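Local structure of transcriptional regulator, LysR family (Vibrio cholerae, 3SZP) at residues Met107-Ala112 / Ile282-Gly287; Ala112-Glu115 / His121-Leu124. The protein activates virulence genes of the cholera bacterium as a LysR-type transcription factor, probably by binding regulatory DNA through its helix-turn-helix domain. One frame throughout, in Å; residues are numbered along the deposited sequence.

Contact 1 (Met107-Ala112 / Ile282-Gly287); sequences MPMFNA and IDFVIG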
loop_
_atom_site.group_PDB
_atom_site.type_symbol
_atom_site.label_atom_id
_atom_site.label_comp_id
_atom_site.label_asym_id
_atom_site.label_seq_id
_atom_site.Cartn_x
_atom_site.Cartn_y
_atom_site.Cartn_z
ATOM N N MET A 107 -12.129 19.961 -33.122
ATOM C CA MET A 107 -12.973 18.896 -33.678
ATOM C C MET A 107 -13.665 19.266 -34.995
ATOM O O MET A 107 -13.753 18.428 -35.887
ATOM C CB MET A 107 -14.007 18.406 -32.661
ATOM C CG MET A 107 -13.447 17.471 -31.607
ATOM S SD MET A 107 -12.479 16.104 -32.266
ATOM C CE MET A 107 -13.637 15.331 -33.413
ATOM N N PRO A 108 -14.172 20.507 -35.117
ATOM C CA PRO A 108 -14.735 20.864 -36.426
ATOM C C PRO A 108 -13.733 20.545 -37.523
ATOM O O PRO A 108 -14.082 19.924 -38.519
ATOM C CB PRO A 108 -14.967 22.380 -36.308
ATOM C CG PRO A 108 -15.314 22.565 -34.861
ATOM C CD PRO A 108 -14.380 21.574 -34.122
ATOM N N MET A 109 -12.484 20.941 -37.304
ATOM C CA MET A 109 -11.421 20.744 -38.276
ATOM C C MET A 109 -11.087 19.254 -38.447
ATOM O O MET A 109 -10.931 18.773 -39.569
ATOM C CB MET A 109 -10.189 21.528 -37.834
ATOM C CG MET A 109 -9.016 21.462 -38.771
ATOM S SD MET A 109 -7.769 22.665 -38.247
ATOM C CE MET A 109 -7.244 21.937 -36.690
ATOM N N PHE A 110 -10.991 18.531 -37.332
ATOM C CA PHE A 110 -10.688 17.113 -37.386
ATOM C C PHE A 110 -11.814 16.377 -38.106
ATOM O O PHE A 110 -11.575 15.465 -38.890
ATOM C CB PHE A 110 -10.495 16.527 -35.972
ATOM C CG PHE A 110 -9.268 17.040 -35.267
ATOM C CD1 PHE A 110 -8.336 17.804 -35.949
ATOM C CD2 PHE A 110 -9.023 16.733 -33.924
ATOM C CE1 PHE A 110 -7.181 18.272 -35.310
ATOM C CE2 PHE A 110 -7.865 17.202 -33.281
ATOM C CZ PHE A 110 -6.954 17.977 -33.970
ATOM N N ASN A 111 -13.047 16.764 -37.808
ATOM C CA ASN A 111 -14.188 16.133 -38.458
ATOM C C ASN A 111 -14.157 16.347 -39.978
ATOM O O ASN A 111 -14.348 15.408 -40.754
ATOM C CB ASN A 111 -15.504 16.619 -37.843
ATOM C CG ASN A 111 -15.733 16.039 -36.455
ATOM O OD1 ASN A 111 -15.181 15.002 -36.135
ATOM N ND2 ASN A 111 -16.540 16.705 -35.633
ATOM N N ALA A 112 -13.883 17.582 -40.382
ATOM C CA ALA A 112 -13.880 17.940 -41.796
ATOM C C ALA A 112 -12.793 17.143 -42.465
ATOM O O ALA A 112 -12.925 16.753 -43.610
ATOM C CB ALA A 112 -13.616 19.426 -41.969
ATOM N N ILE A 282 -1.456 17.689 -42.303
ATOM C CA ILE A 282 -0.754 18.935 -42.041
ATOM C C ILE A 282 -1.212 20.056 -42.985
ATOM O O ILE A 282 -1.530 21.163 -42.535
ATOM C CB ILE A 282 0.763 18.729 -42.161
ATOM C CG1 ILE A 282 1.263 17.814 -41.041
ATOM C CG2 ILE A 282 1.502 20.070 -42.136
ATOM C CD1 ILE A 282 2.734 17.430 -41.198
ATOM N N ASP A 283 -1.244 19.772 -44.287
ATOM C CA ASP A 283 -1.691 20.752 -45.275
ATOM C C ASP A 283 -3.151 21.134 -45.056
ATOM O O ASP A 283 -3.560 22.268 -45.313
ATOM C CB ASP A 283 -1.526 20.210 -46.696
ATOM C CG ASP A 283 -0.087 20.280 -47.190
ATOM O OD1 ASP A 283 0.755 20.898 -46.497
ATOM O OD2 ASP A 283 0.194 19.740 -48.292
ATOM N N PHE A 284 -3.947 20.178 -44.602
ATOM C CA PHE A 284 -5.345 20.453 -44.345
ATOM C C PHE A 284 -5.491 21.468 -43.207
ATOM O O PHE A 284 -6.202 22.464 -43.339
ATOM C CB PHE A 284 -6.092 19.173 -44.006
ATOM C CG PHE A 284 -7.591 19.338 -43.960
ATOM C CD1 PHE A 284 -8.345 19.262 -45.124
ATOM C CD2 PHE A 284 -8.243 19.562 -42.760
ATOM C CE1 PHE A 284 -9.726 19.399 -45.085
ATOM C CE2 PHE A 284 -9.621 19.704 -42.721
ATOM C CZ PHE A 284 -10.360 19.630 -43.891
ATOM N N VAL A 285 -4.813 21.218 -42.095
ATOM C CA VAL A 285 -4.851 22.154 -40.975
ATOM C C VAL A 285 -4.427 23.553 -41.427
ATOM O O VAL A 285 -5.143 24.534 -41.213
ATOM C CB VAL A 285 -3.943 21.699 -39.826
ATOM C CG1 VAL A 285 -3.859 22.779 -38.770
ATOM C CG2 VAL A 285 -4.459 20.385 -39.236
ATOM N N ILE A 286 -3.275 23.632 -42.078
ATOM C CA ILE A 286 -2.746 24.901 -42.546
ATOM C C ILE A 286 -3.760 25.697 -43.365
ATOM O O ILE A 286 -3.832 26.928 -43.252
ATOM C CB ILE A 286 -1.493 24.685 -43.391
ATOM C CG1 ILE A 286 -0.317 24.333 -42.482
ATOM C CG2 ILE A 286 -1.200 25.918 -44.242
ATOM C CD1 ILE A 286 0.956 24.046 -43.229
ATOM N N GLY A 287 -4.535 25.005 -44.194
ATOM C CA GLY A 287 -5.500 25.679 -45.042
ATOM C C GLY A 287 -6.820 25.950 -44.336
ATOM O O GLY A 287 -7.691 26.617 -44.877
#
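The carbonyl oxygen of M109 is approached from two directions: F284 CE2 reaches M109 O across the contact at 3.5 Å. From one turn on in its own helix, F113 N lies 3.0 Å from M109 O. The aromatic carbon meets the oxygen obliquely, as a van der Waals neighbour. Here two helices of the LysR effector-binding domain, which belongs to the periplasmic-binding-protein fold, lie side by side against its sheet. Their axes come within 10.6 Å and run at 132° to each other, a steep crossing nearly midway between perpendicular and antiparallel.

F284 projects from its helix toward 107-112, and its ring lies against A112, CB of A112 being 3.8 Å from F284 CZ. The short alanine side chain lets the ring come close, its one methyl being the contact. M109, one turn earlier on the helix, reaches across with its long flexible chain. Its side chain runs out almost straight, CG anti to the backbone N (chi1 -178°), and bends only at the sulfur (chi3 68°), where it crosses V285 at about a right angle. V285, branched at CB and compact, suits a buried position where the helix also rests on M266 and I157 of the sheet. Y288, just beyond the helix 276-287, touches both M109 and A112. At the sulfur, M109 SD sits 3.9 Å from V285 CG1, and the terminal methyl M109 CE is 4.1 Å from each of the two branches, V285 CG1 and V285 CG2.

Contact 2 (Ala112-Glu115 / His121-Leu124); sequences AFME and HIEL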
loop_
_atom_site.group_PDB
_atom_site.type_symbol
_atom_site.label_atom_id
_atom_site.label_comp_id
_atom_site.label_asym_id
_atom_site.label_seq_id
_atom_site.Cartn_x
_atom_site.Cartn_y
_atom_site.Cartn_z
ATOM N N ALA A 112 -13.883 17.582 -40.382
ATOM C CA ALA A 112 -13.880 17.940 -41.796
ATOM C C ALA A 112 -12.793 17.143 -42.465
ATOM O O ALA A 112 -12.925 16.753 -43.610
ATOM C CB ALA A 112 -13.616 19.426 -41.969
ATOM N N PHE A 113 -11.708 16.892 -41.741
ATOM C CA PHE A 113 -10.608 16.142 -42.336
ATOM C C PHE A 113 -11.009 14.692 -42.554
ATOM O O PHE A 113 -10.788 14.138 -43.617
ATOM C CB PHE A 113 -9.341 16.210 -41.489
ATOM C CG PHE A 113 -8.260 15.295 -41.971
ATOM C CD1 PHE A 113 -7.397 15.694 -42.983
ATOM C CD2 PHE A 113 -8.132 14.017 -41.452
ATOM C CE1 PHE A 113 -6.395 14.849 -43.440
ATOM C CE2 PHE A 113 -7.135 13.161 -41.912
ATOM C CZ PHE A 113 -6.263 13.581 -42.901
ATOM N N MET A 114 -11.594 14.079 -41.538
ATOM C CA MET A 114 -12.034 12.691 -41.662
ATOM C C MET A 114 -13.081 12.546 -42.751
ATOM O O MET A 114 -13.073 11.560 -43.492
ATOM C CB MET A 114 -12.563 12.154 -40.330
ATOM C CG MET A 114 -11.431 11.801 -39.370
ATOM S SD MET A 114 -11.999 11.231 -37.763
ATOM C CE MET A 114 -12.604 12.757 -37.043
ATOM N N GLU A 115 -13.977 13.529 -42.845
ATOM C CA GLU A 115 -14.993 13.506 -43.891
ATOM C C GLU A 115 -14.357 13.473 -45.283
ATOM O O GLU A 115 -14.747 12.676 -46.127
ATOM C CB GLU A 115 -15.992 14.665 -43.772
ATOM C CG GLU A 115 -16.939 14.737 -44.982
ATOM C CD GLU A 115 -18.251 15.443 -44.685
ATOM O OE1 GLU A 115 -18.401 16.006 -43.575
ATOM O OE2 GLU A 115 -19.145 15.433 -45.565
ATOM N N HIS A 121 -7.453 7.120 -40.685
ATOM C CA HIS A 121 -8.054 7.003 -39.361
ATOM C C HIS A 121 -7.301 7.780 -38.288
ATOM O O HIS A 121 -6.070 7.812 -38.260
ATOM C CB HIS A 121 -8.228 5.541 -38.971
ATOM C CG HIS A 121 -9.106 4.773 -39.912
ATOM N ND1 HIS A 121 -9.870 5.386 -40.886
ATOM C CD2 HIS A 121 -9.324 3.441 -40.045
ATOM C CE1 HIS A 121 -10.535 4.469 -41.566
ATOM N NE2 HIS A 121 -10.218 3.280 -41.077
ATOM N N ILE A 122 -8.055 8.420 -37.408
ATOM C CA ILE A 122 -7.449 9.254 -36.379
ATOM C C ILE A 122 -7.528 8.624 -35.004
ATOM O O ILE A 122 -8.605 8.243 -34.540
ATOM C CB ILE A 122 -8.078 10.651 -36.311
ATOM C CG1 ILE A 122 -7.801 11.417 -37.603
ATOM C CG2 ILE A 122 -7.524 11.419 -35.105
ATOM C CD1 ILE A 122 -8.239 12.891 -37.552
ATOM N N GLU A 123 -6.364 8.501 -34.376
ATOM C CA GLU A 123 -6.271 8.210 -32.954
ATOM C C GLU A 123 -5.894 9.518 -32.241
ATOM O O GLU A 123 -4.828 10.084 -32.479
ATOM C CB GLU A 123 -5.239 7.116 -32.676
ATOM C CG GLU A 123 -5.233 6.678 -31.231
ATOM C CD GLU A 123 -4.073 5.780 -30.887
ATOM O OE1 GLU A 123 -3.660 4.964 -31.732
ATOM O OE2 GLU A 123 -3.563 5.894 -29.751
ATOM N N LEU A 124 -6.793 9.997 -31.389
ATOM C CA LEU A 124 -6.628 11.282 -30.716
ATOM C C LEU A 124 -6.513 11.109 -29.193
ATOM O O LEU A 124 -7.408 10.565 -28.550
ATOM C CB LEU A 124 -7.807 12.194 -31.052
ATOM C CG LEU A 124 -7.893 13.573 -30.383
ATOM C CD1 LEU A 124 -6.723 14.461 -30.805
ATOM C CD2 LEU A 124 -9.211 14.246 -30.722
#
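F113 and M114 on the helix meet the strand at a single side chain, I122. The strand segment begins with H121, whose CA lies 7.3 Å from M114 CA, the closest pair of CA atoms between the two segments. H121 points its CB away from the helix, which suits a polar residue at a partly exposed position.

I122 comes next and, as alternation along a strand requires, points the other way, toward the helix. Its CG1 branch stands beside the backbone N, chi1 -65°, and a nearly straight chi2 carries CD1 out to the helix. That methyl lies 3.8 Å from M114 CG and 4.1 Å from F113 CD2, so both helix residues share one tip. M114 crosses the isoleucine at about a right angle: its CG is 4.1 Å from I122 CG1, and its SD is likewise 4.1 Å from I122 CD1. The methionine chain is extended at first and bends at chi3, -72°, an adaptable shape for a buried seam. F113 sets its ring obliquely to the methyl, and F281 meets the same ring edge-to-face. The stiff, branched isoleucine favours an extended strand while offering an apolar end to the helix.

E123 turns from the helix; its OE2 makes a salt bridge with R94 on the adjoining strand, which satisfies a buried carboxylate. L124 returns to the helix side but packs one or two turns earlier, against M107 and F110. I122 to L124 also pair with a parallel strand of the second subunit, carrying the sheet across the interface. Helix 102-116 linking parallel strands 91-98 and 120-127 is a beta-alpha-beta crossover, a unit characteristic of the LysR effector-binding domain and its periplasmic-binding-protein relatives.

Contacts 1 and 2 use neighbouring faces of helix 102-116, which packs on both helix 276-287 and strand 120-127; they share A112, and their centres are about 9 Å apart. F284 joins them directly: its CE2 lies 3.6 Å from F113 N, and the F284 and F113 rings meet edge-to-face. A second bridge runs from contact 1 to the strand, with F110 CE2 3.9 Å from L124 CD1 and M107 SD 4.1 Å from L124 CD2. Both contacts also border the second subunit: N111 ND2 makes a weak hydrogen bond with S225 of the second subunit, and M114 O accepts one from R214 of the same neighbouring chain.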